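Local coordinates for protein ethylbenzene dehydrogenase alpha-subunit (Aromatoleum aromaticum, PDB 2IVF) that is the large molybdopterin-binding subunit of a molybdenum enzyme, carrying two pterin guanine dinucleotide cofactors, a molybdenum atom and an iron/sulfur cluster, at residues A[328-333]-A[812-817]; A[403-408]-A[826-831]; A[485-490]-A[745-750]. All coordinates share one frame; numbering follows the deposited sequence.

Contact 1 of 3, residues A[328-333]-A[812-817]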
loop_
_atom_site.group_PDB
_atom_site.type_symbol
_atom_site.label_atom_id
_atom_site.label_comp_id
_atom_site.label_asym_id
_atom_site.label_seq_id
_atom_site.Cartn_x
_atom_site.Cartn_y
_atom_site.Cartn_z
ATOM N N GLN A 328 -27.367 -5.934 -28.813
ATOM C CA GLN A 328 -26.602 -4.991 -28.044
ATOM C C GLN A 328 -25.513 -4.308 -28.828
ATOM O O GLN A 328 -25.024 -3.280 -28.395
ATOM C CB GLN A 328 -25.957 -5.670 -26.820
ATOM C CG GLN A 328 -26.904 -6.195 -25.760
ATOM C CD GLN A 328 -27.500 -5.075 -24.925
ATOM O OE1 GLN A 328 -26.775 -4.248 -24.389
ATOM N NE2 GLN A 328 -28.824 -5.025 -24.844
ATOM N N THR A 329 -25.127 -4.876 -29.969
ATOM C CA THR A 329 -23.885 -4.484 -30.620
ATOM C C THR A 329 -24.047 -4.217 -32.100
ATOM O O THR A 329 -25.114 -4.410 -32.665
ATOM C CB THR A 329 -22.794 -5.565 -30.489
ATOM O OG1 THR A 329 -23.068 -6.590 -31.451
ATOM C CG2 THR A 329 -22.724 -6.145 -29.073
ATOM N N ASP A 330 -22.952 -3.742 -32.695
ATOM C CA ASP A 330 -22.910 -3.450 -34.101
ATOM C C ASP A 330 -22.576 -4.691 -34.910
ATOM O O ASP A 330 -22.521 -4.610 -36.123
ATOM C CB ASP A 330 -21.951 -2.295 -34.410
ATOM C CG ASP A 330 -20.490 -2.621 -34.156
ATOM O OD1 ASP A 330 -20.199 -3.560 -33.370
ATOM O OD2 ASP A 330 -19.627 -1.913 -34.754
ATOM N N LEU A 331 -22.390 -5.841 -34.252
ATOM C CA LEU A 331 -22.004 -7.044 -34.985
ATOM C C LEU A 331 -22.961 -7.411 -36.133
ATOM O O LEU A 331 -22.521 -7.893 -37.162
ATOM C CB LEU A 331 -21.745 -8.247 -34.047
ATOM C CG LEU A 331 -20.628 -8.156 -32.998
ATOM C CD1 LEU A 331 -20.244 -9.580 -32.582
ATOM C CD2 LEU A 331 -19.435 -7.380 -33.443
ATOM N N PRO A 332 -24.286 -7.227 -35.963
ATOM C CA PRO A 332 -25.154 -7.457 -37.132
ATOM C C PRO A 332 -25.334 -6.280 -38.103
ATOM O O PRO A 332 -26.075 -6.423 -39.056
ATOM C CB PRO A 332 -26.502 -7.779 -36.484
ATOM C CG PRO A 332 -26.497 -6.958 -35.277
ATOM C CD PRO A 332 -25.088 -6.991 -34.740
ATOM N N LEU A 333 -24.696 -5.134 -37.879
ATOM C CA LEU A 333 -24.930 -4.004 -38.778
ATOM C C LEU A 333 -24.116 -4.214 -40.037
ATOM O O LEU A 333 -23.003 -4.756 -39.986
ATOM C CB LEU A 333 -24.584 -2.665 -38.142
ATOM C CG LEU A 333 -25.485 -2.236 -36.976
ATOM C CD1 LEU A 333 -25.020 -0.917 -36.394
ATOM C CD2 LEU A 333 -26.969 -2.111 -37.397
ATOM N N ALA A 812 -23.255 -1.004 -28.811
ATOM C CA ALA A 812 -21.918 -1.264 -28.302
ATOM C C ALA A 812 -21.151 -1.617 -29.571
ATOM O O ALA A 812 -21.486 -2.584 -30.230
ATOM C CB ALA A 812 -21.916 -2.382 -27.330
ATOM N N GLN A 813 -20.150 -0.817 -29.891
ATOM C CA GLN A 813 -19.674 -0.706 -31.250
ATOM C C GLN A 813 -18.241 -1.161 -31.367
ATOM O O GLN A 813 -17.352 -0.509 -30.874
ATOM C CB GLN A 813 -19.794 0.722 -31.707
ATOM C CG GLN A 813 -19.449 0.876 -33.146
ATOM C CD GLN A 813 -19.678 2.254 -33.669
ATOM O OE1 GLN A 813 -20.518 2.987 -33.144
ATOM N NE2 GLN A 813 -18.952 2.617 -34.726
ATOM N N PHE A 814 -18.053 -2.323 -31.984
ATOM C CA PHE A 814 -16.731 -2.876 -32.225
ATOM C C PHE A 814 -16.079 -2.494 -33.520
ATOM O O PHE A 814 -14.866 -2.641 -33.621
ATOM C CB PHE A 814 -16.798 -4.365 -32.061
ATOM C CG PHE A 814 -17.225 -4.731 -30.695
ATOM C CD1 PHE A 814 -16.315 -4.706 -29.665
ATOM C CD2 PHE A 814 -18.544 -4.953 -30.412
ATOM C CE1 PHE A 814 -16.694 -4.944 -28.384
ATOM C CE2 PHE A 814 -18.928 -5.197 -29.120
ATOM C CZ PHE A 814 -17.990 -5.205 -28.105
ATOM N N TYR A 815 -16.866 -2.006 -34.477
ATOM C CA TYR A 815 -16.330 -1.517 -35.747
ATOM C C TYR A 815 -16.299 0.013 -35.785
ATOM O O TYR A 815 -17.354 0.657 -35.797
ATOM C CB TYR A 815 -17.128 -2.127 -36.887
ATOM C CG TYR A 815 -16.542 -1.909 -38.256
ATOM C CD1 TYR A 815 -15.296 -2.414 -38.592
ATOM C CD2 TYR A 815 -17.234 -1.221 -39.217
ATOM C CE1 TYR A 815 -14.749 -2.198 -39.874
ATOM C CE2 TYR A 815 -16.699 -1.007 -40.471
ATOM C CZ TYR A 815 -15.469 -1.505 -40.803
ATOM O OH TYR A 815 -14.951 -1.305 -42.080
ATOM N N LEU A 816 -15.100 0.603 -35.782
ATOM C CA LEU A 816 -14.962 2.078 -35.856
ATOM C C LEU A 816 -14.550 2.421 -37.267
ATOM O O LEU A 816 -13.405 2.219 -37.656
ATOM C CB LEU A 816 -13.966 2.612 -34.839
ATOM C CG LEU A 816 -14.278 2.151 -33.405
ATOM C CD1 LEU A 816 -13.138 2.507 -32.431
ATOM C CD2 LEU A 816 -15.587 2.747 -32.889
ATOM N N ASP A 817 -15.509 2.901 -38.037
ATOM C CA ASP A 817 -15.316 3.065 -39.498
ATOM C C ASP A 817 -14.847 4.461 -39.909
ATOM O O ASP A 817 -14.965 4.845 -41.058
ATOM C CB ASP A 817 -16.542 2.584 -40.263
ATOM C CG ASP A 817 -17.717 3.559 -40.216
ATOM O OD1 ASP A 817 -17.849 4.333 -39.225
ATOM O OD2 ASP A 817 -18.500 3.560 -41.179
#

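Contact 2 of 3, residues A[403-408]-A[826-831]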
loop_
_atom_site.group_PDB
_atom_site.type_symbol
_atom_site.label_atom_id
_atom_site.label_comp_id
_atom_site.label_asym_id
_atom_site.label_seq_id
_atom_site.Cartn_x
_atom_site.Cartn_y
_atom_site.Cartn_z
ATOM N N GLU A 403 -19.355 -10.755 -39.830
ATOM C CA GLU A 403 -18.759 -11.489 -40.953
ATOM C C GLU A 403 -17.331 -11.000 -41.214
ATOM O O GLU A 403 -16.436 -11.814 -41.480
ATOM C CB GLU A 403 -19.632 -11.387 -42.200
ATOM C CG GLU A 403 -19.096 -12.177 -43.395
ATOM C CD GLU A 403 -19.221 -13.701 -43.288
ATOM O OE1 GLU A 403 -19.953 -14.236 -42.428
ATOM O OE2 GLU A 403 -18.567 -14.372 -44.116
ATOM N N GLY A 404 -17.094 -9.694 -41.094
ATOM C CA GLY A 404 -15.738 -9.163 -41.155
ATOM C C GLY A 404 -14.901 -9.701 -40.002
ATOM O O GLY A 404 -13.758 -10.116 -40.161
ATOM N N LEU A 405 -15.473 -9.685 -38.822
ATOM C CA LEU A 405 -14.776 -10.198 -37.678
ATOM C C LEU A 405 -14.393 -11.662 -37.811
ATOM O O LEU A 405 -13.309 -12.056 -37.330
ATOM C CB LEU A 405 -15.633 -10.008 -36.455
ATOM C CG LEU A 405 -15.001 -10.346 -35.129
ATOM C CD1 LEU A 405 -13.760 -9.469 -34.820
ATOM C CD2 LEU A 405 -16.090 -10.148 -34.061
ATOM N N ARG A 406 -15.297 -12.482 -38.356
ATOM C CA ARG A 406 -14.985 -13.891 -38.600
ATOM C C ARG A 406 -13.718 -14.001 -39.431
ATOM O O ARG A 406 -12.859 -14.797 -39.114
ATOM C CB ARG A 406 -16.099 -14.621 -39.358
ATOM C CG ARG A 406 -17.342 -14.855 -38.545
ATOM C CD ARG A 406 -18.385 -15.450 -39.414
ATOM N NE ARG A 406 -18.280 -16.899 -39.438
ATOM C CZ ARG A 406 -18.753 -17.677 -40.405
ATOM N NH1 ARG A 406 -19.340 -17.181 -41.497
ATOM N NH2 ARG A 406 -18.620 -18.983 -40.277
ATOM N N GLU A 407 -13.612 -13.208 -40.493
ATOM C CA GLU A 407 -12.396 -13.194 -41.317
ATOM C C GLU A 407 -11.177 -12.777 -40.473
ATOM O O GLU A 407 -10.134 -13.414 -40.490
ATOM C CB GLU A 407 -12.601 -12.265 -42.530
ATOM C CG GLU A 407 -11.366 -11.965 -43.383
ATOM C CD GLU A 407 -11.644 -10.964 -44.549
ATOM O OE1 GLU A 407 -11.183 -9.785 -44.475
ATOM O OE2 GLU A 407 -12.310 -11.351 -45.545
ATOM N N HIS A 408 -11.330 -11.681 -39.746
ATOM C CA HIS A 408 -10.253 -11.048 -39.031
ATOM C C HIS A 408 -9.707 -12.000 -37.946
ATOM O O HIS A 408 -8.496 -12.089 -37.739
ATOM C CB HIS A 408 -10.827 -9.776 -38.418
ATOM C CG HIS A 408 -9.911 -9.072 -37.471
ATOM N ND1 HIS A 408 -8.717 -8.523 -37.867
ATOM C CD2 HIS A 408 -10.056 -8.760 -36.164
ATOM C CE1 HIS A 408 -8.143 -7.943 -36.827
ATOM N NE2 HIS A 408 -8.943 -8.057 -35.784
ATOM N N GLU A 826 -7.154 -0.259 -37.302
ATOM C CA GLU A 826 -7.852 -0.435 -36.017
ATOM C C GLU A 826 -9.394 -0.342 -36.095
ATOM O O GLU A 826 -10.074 -0.131 -35.065
ATOM C CB GLU A 826 -7.323 0.567 -34.990
ATOM C CG GLU A 826 -5.900 0.381 -34.686
ATOM C CD GLU A 826 -5.406 1.200 -33.538
ATOM O OE1 GLU A 826 -6.202 1.519 -32.625
ATOM O OE2 GLU A 826 -4.185 1.488 -33.546
ATOM N N SER A 827 -9.968 -0.524 -37.270
ATOM C CA SER A 827 -11.439 -0.503 -37.382
ATOM C C SER A 827 -12.098 -1.593 -36.558
ATOM O O SER A 827 -13.160 -1.369 -35.976
ATOM C CB SER A 827 -11.861 -0.630 -38.823
ATOM O OG SER A 827 -11.291 -1.797 -39.411
ATOM N N LEU A 828 -11.457 -2.759 -36.474
ATOM C CA LEU A 828 -11.859 -3.792 -35.527
ATOM C C LEU A 828 -10.848 -3.897 -34.397
ATOM O O LEU A 828 -9.678 -3.531 -34.571
ATOM C CB LEU A 828 -11.978 -5.160 -36.223
ATOM C CG LEU A 828 -13.203 -5.437 -37.105
ATOM C CD1 LEU A 828 -13.031 -6.766 -37.849
ATOM C CD2 LEU A 828 -14.530 -5.431 -36.263
ATOM N N PRO A 829 -11.274 -4.455 -33.253
ATOM C CA PRO A 829 -10.267 -4.722 -32.221
ATOM C C PRO A 829 -9.207 -5.649 -32.831
ATOM O O PRO A 829 -9.513 -6.490 -33.656
ATOM C CB PRO A 829 -11.043 -5.418 -31.107
ATOM C CG PRO A 829 -12.500 -5.152 -31.418
ATOM C CD PRO A 829 -12.607 -4.966 -32.879
ATOM N N THR A 830 -7.961 -5.433 -32.452
ATOM C CA THR A 830 -6.850 -6.057 -33.113
ATOM C C THR A 830 -5.674 -5.952 -32.173
ATOM O O THR A 830 -5.672 -5.102 -31.276
ATOM C CB THR A 830 -6.522 -5.381 -34.429
ATOM O OG1 THR A 830 -5.651 -6.249 -35.165
ATOM C CG2 THR A 830 -5.851 -4.019 -34.175
ATOM N N HIS A 831 -4.702 -6.838 -32.368
ATOM C CA HIS A 831 -3.486 -6.822 -31.566
ATOM C C HIS A 831 -2.389 -6.014 -32.290
ATOM O O HIS A 831 -2.107 -6.233 -33.497
ATOM C CB HIS A 831 -2.951 -8.229 -31.335
ATOM C CG HIS A 831 -1.591 -8.220 -30.720
ATOM N ND1 HIS A 831 -1.330 -7.553 -29.543
ATOM C CD2 HIS A 831 -0.404 -8.694 -31.156
ATOM C CE1 HIS A 831 -0.041 -7.649 -29.264
ATOM N NE2 HIS A 831 0.539 -8.347 -30.217
#

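Contact 3 of 3, residues A[485-490]-A[745-750]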
loop_
_atom_site.group_PDB
_atom_site.type_symbol
_atom_site.label_atom_id
_atom_site.label_comp_id
_atom_site.label_asym_id
_atom_site.label_seq_id
_atom_site.Cartn_x
_atom_site.Cartn_y
_atom_site.Cartn_z
ATOM N N ASP A 485 -19.321 13.097 -8.187
ATOM C CA ASP A 485 -18.397 14.118 -7.792
ATOM C C ASP A 485 -19.140 15.452 -7.669
ATOM O O ASP A 485 -18.526 16.497 -7.647
ATOM C CB ASP A 485 -17.233 14.171 -8.782
ATOM C CG ASP A 485 -17.651 14.600 -10.172
ATOM O OD1 ASP A 485 -18.866 14.809 -10.425
ATOM O OD2 ASP A 485 -16.731 14.712 -11.018
ATOM N N ASP A 486 -20.463 15.390 -7.507
ATOM C CA ASP A 486 -21.297 16.591 -7.405
ATOM C C ASP A 486 -20.807 17.531 -6.301
ATOM O O ASP A 486 -20.784 18.771 -6.466
ATOM C CB ASP A 486 -22.767 16.212 -7.162
ATOM C CG ASP A 486 -23.380 15.455 -8.333
ATOM O OD1 ASP A 486 -22.689 14.580 -8.879
ATOM O OD2 ASP A 486 -24.535 15.705 -8.702
ATOM N N ASN A 487 -20.392 16.932 -5.187
ATOM C CA ASN A 487 -19.967 17.719 -4.017
ATOM C C ASN A 487 -18.801 18.640 -4.361
ATOM O O ASN A 487 -18.760 19.770 -3.913
ATOM C CB ASN A 487 -19.640 16.835 -2.799
ATOM C CG ASN A 487 -18.587 15.793 -3.079
ATOM O OD1 ASN A 487 -18.672 15.069 -4.061
ATOM N ND2 ASN A 487 -17.566 15.730 -2.235
ATOM N N MET A 488 -17.903 18.158 -5.214
ATOM C CA MET A 488 -16.771 18.946 -5.666
ATOM C C MET A 488 -17.132 19.880 -6.799
ATOM O O MET A 488 -16.772 21.083 -6.757
ATOM C CB MET A 488 -15.649 18.022 -6.094
ATOM C CG MET A 488 -15.007 17.383 -4.940
ATOM S SD MET A 488 -13.741 16.253 -5.479
ATOM C CE MET A 488 -14.639 14.710 -5.618
ATOM N N VAL A 489 -17.852 19.399 -7.815
ATOM C CA VAL A 489 -18.056 20.295 -8.970
ATOM C C VAL A 489 -19.042 21.409 -8.691
ATOM O O VAL A 489 -18.836 22.496 -9.175
ATOM C CB VAL A 489 -18.357 19.573 -10.303
ATOM C CG1 VAL A 489 -17.386 18.388 -10.505
ATOM C CG2 VAL A 489 -19.774 19.119 -10.336
ATOM N N TYR A 490 -20.097 21.199 -7.912
ATOM C CA TYR A 490 -20.981 22.337 -7.549
ATOM C C TYR A 490 -20.289 23.327 -6.611
ATOM O O TYR A 490 -20.439 24.564 -6.747
ATOM C CB TYR A 490 -22.297 21.876 -6.921
ATOM C CG TYR A 490 -23.256 21.244 -7.888
ATOM C CD1 TYR A 490 -24.166 22.015 -8.593
ATOM C CD2 TYR A 490 -23.272 19.878 -8.083
ATOM C CE1 TYR A 490 -25.055 21.428 -9.485
ATOM C CE2 TYR A 490 -24.123 19.292 -8.974
ATOM C CZ TYR A 490 -25.018 20.050 -9.656
ATOM O OH TYR A 490 -25.889 19.477 -10.554
ATOM N N ASP A 745 -25.135 19.449 1.796
ATOM C CA ASP A 745 -26.347 20.016 1.164
ATOM C C ASP A 745 -26.423 19.678 -0.320
ATOM O O ASP A 745 -27.489 19.413 -0.851
ATOM C CB ASP A 745 -26.377 21.527 1.306
ATOM C CG ASP A 745 -26.992 21.987 2.624
ATOM O OD1 ASP A 745 -27.385 21.122 3.457
ATOM O OD2 ASP A 745 -27.105 23.216 2.781
ATOM N N ILE A 746 -25.285 19.738 -0.980
ATOM C CA ILE A 746 -25.184 19.367 -2.389
ATOM C C ILE A 746 -25.575 17.890 -2.538
ATOM O O ILE A 746 -26.425 17.582 -3.340
ATOM C CB ILE A 746 -23.766 19.595 -2.956
ATOM C CG1 ILE A 746 -23.441 21.093 -3.059
ATOM C CG2 ILE A 746 -23.606 18.827 -4.308
ATOM C CD1 ILE A 746 -21.940 21.376 -3.254
ATOM N N ASN A 747 -25.007 16.994 -1.712
ATOM C CA ASN A 747 -25.354 15.578 -1.776
ATOM C C ASN A 747 -26.835 15.325 -1.520
ATOM O O ASN A 747 -27.449 14.422 -2.126
ATOM C CB ASN A 747 -24.490 14.742 -0.786
ATOM C CG ASN A 747 -23.086 14.439 -1.316
ATOM O OD1 ASN A 747 -22.261 13.874 -0.601
ATOM N ND2 ASN A 747 -22.804 14.817 -2.537
ATOM N N ARG A 748 -27.429 16.105 -0.628
ATOM C CA ARG A 748 -28.868 15.965 -0.351
ATOM C C ARG A 748 -29.739 16.427 -1.519
ATOM O O ARG A 748 -30.776 15.850 -1.819
ATOM C CB ARG A 748 -29.258 16.765 0.893
ATOM C CG ARG A 748 -28.691 16.225 2.214
ATOM C CD ARG A 748 -28.700 17.302 3.271
ATOM N NE ARG A 748 -30.016 17.479 3.836
ATOM C CZ ARG A 748 -30.404 18.529 4.553
ATOM N NH1 ARG A 748 -29.594 19.546 4.769
ATOM N NH2 ARG A 748 -31.623 18.569 5.024
ATOM N N ALA A 749 -29.303 17.505 -2.140
ATOM C CA ALA A 749 -29.996 18.144 -3.230
ATOM C C ALA A 749 -30.004 17.263 -4.466
ATOM O O ALA A 749 -30.988 17.250 -5.182
ATOM C CB ALA A 749 -29.331 19.502 -3.537
ATOM N N VAL A 750 -28.932 16.535 -4.705
ATOM C CA VAL A 750 -28.802 15.689 -5.905
ATOM C C VAL A 750 -29.103 14.211 -5.689
ATOM O O VAL A 750 -28.827 13.385 -6.561
ATOM C CB VAL A 750 -27.405 15.847 -6.549
ATOM C CG1 VAL A 750 -27.163 17.326 -6.825
ATOM C CG2 VAL A 750 -26.255 15.259 -5.684
HETATM O O HOH W 1 -21.341 13.886 -4.559
#

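Contact 1 of 3, residues A[328-333]-A[812-817]
The carboxylate of Asp330 takes two successive backbone N-H groups of the facing loop, one on each oxygen. Tyr815 N gives its hydrogen to OD2 of Asp330 at 2.8 Å, arriving on its syn lone pair. Phe814 N bonds to OD1 of Asp330, also at 2.8 Å, but comes from well above the carboxylate plane, 41° out of it. With both oxygens engaged, rotation of the carboxylate is restricted. Its CG sits between the backbone N and the carbonyl carbon (chi1 67°), a turn that swings the group across to the 812-817 backbone. Gln813 passes close by, its CG 3.2 Å from OD2 of Asp330.

Next to this grip lies a single beta bridge between Thr329 and Ala812, the chains running nearly parallel. Ala812 N donates to the carbonyl O of Gln328 at 2.9 Å, and Asp330 N returns a bond of 3.1 Å to Ala812 O. The Phe814 ring closes the apolar side: CG2 of Thr329 meets its edge in plane, 3.9 Å from CE2 of Phe814, while CD2 of Leu331 comes obliquely to CD2 of Phe814 at 4.0 Å.

Farther out, Thr329 OG1 accepts from Leu331 N at 3.0 Å and also bonds to Val325 O, tying the loop back to the helix it has just left. Leu463 and Ala466 of helix 454-467 pack on Phe814, and Val401 of helix 401-408 touches Asp330. Thr329 thus forms an ST turn just after helix 322-328, followed by a type I beta turn from Asp330 to Leu333; together they set the aspartate against a loop nearly 480 residues later in the chain.

Contact 2 of 3, residues A[403-408]-A[826-831]
His408, on the last turn of helix 401-408, supplies the polar link to loop 826-831. Its NE2 donates to the backbone O of Pro829 at 2.7 Å, a short but bent bond with an N-H...O angle of 139°. The donor lies in the carbonyl plane of Pro829, whereas the oxygen stands 24° off the plane of the imidazole. A proton on NE2 is therefore implied. CG of His408 is anti to the backbone N (chi1 172°), which carries the ring outward from the helix to the proline carbonyl.

The apolar part centres on Leu828, whose CD1 methyl settles on the helix surface. It touches CB of His408 at 3.8 Å and CA of Leu405 at 3.9 Å, and meets CD1 of Leu405 obliquely at 4.1 Å. Gly404 adds backbone to the same patch, its carbonyl carbon 4.1 Å from CD1 of Leu828. CB of Leu828 covers one face of the imidazole, the two side chains running alongside each other and pointing opposite ways.

Edge contacts come from Thr830, which lies at about a right angle to the histidine side chain. Its OG1 approaches CE1 of His408 at 3.4 Å near the ring plane, and that hydroxyl is also hydrogen-bonded to Tyr412 OH. The Tyr412 ring also meets the imidazole, its plane inclined to it. Behind the contact, helix 454-467 backs both segments: Leu463 packs on Leu405, and Arg459 and Ser460 on Pro829.

Chemically, the contact pairs leucine packing on a helix turn with one hydrogen bond from the imidazole to a main-chain carbonyl. Because of that acceptor, the bond depends on the path of the loop; together with Leu828 over one face it probably limits the ring's rotation.

Contact 3 of 3, residues A[485-490]-A[745-750]
Two helices cross here by side-chain packing, Ile746 of helix 736-749 lying against the start of helix 486-493. The axes of the short segments 486-490 and 745-749 pass 9.0 Å apart at 112°, so these segments cross steeply.

The tight part is mostly aliphatic, with methyls set against tyrosine, main-chain carbonyls and a carboxylate. Ile746 has its CG1 anti to the carbonyl carbon (chi1 -69°), and its two arms reach different places on the partner. CD1 of Ile746 rests 3.7 Å from CB of Tyr490 and close to the carbonyl O of Asn487, while CG2 of Ile746 lies 3.6 Å from the carbonyl O of Asp486 and comes obliquely to the tyrosine ring. Val750, just past the end of its helix, extends the patch: CG1 approaches CE2 of Tyr490 at 4.2 Å, and CG2 sits 3.5 Å from OD2 of Asp486. That carboxylate oxygen has its polar partner elsewhere, in the hydroxyl of Thr775, which also bonds Tyr490 OH. One threonine thereby meets the polar ends of both residues; the other oxygen of Asp486, OD1, bonds Ser484 OG.

The looser, hydrated flank lies on the asparagine side, where CB of Asn487 and ND2 of Asn747 remain 3.8 Å apart. Met661 of strand 659-661 touches both asparagines, and Ser197 of helix 197-210 packs on Asn487, so this flank too is enclosed by protein. A single water joins the helices there: it accepts from ND2 of Asn747 at 2.7 Å and, by a longer bond of 3.3 Å, from the backbone N of Asn487.

Contacts 1 and 2 are neighbours, with centres about 11 Å apart, and their segments alternate along the chain. They touch directly: Leu816 N probably bonds to Ser827 O, and Phe814 O packs on Pro829. Helix 401-408, which forms one side of contact 2, also touches contact 1, and helix 454-467 packs on both. Contact 3 lies well away, its centre about 36 Å from that of contact 1, and is nested in sequence within the loops the others close. Contacts 1 and 3 are buried, contact 2 only partly. Loop against loop, contact 1 relies on backbone and carboxylate bonds; contact 2 mixes a histidine bond with leucine packing; helix against helix, contact 3 uses aliphatic packing and one bridging water.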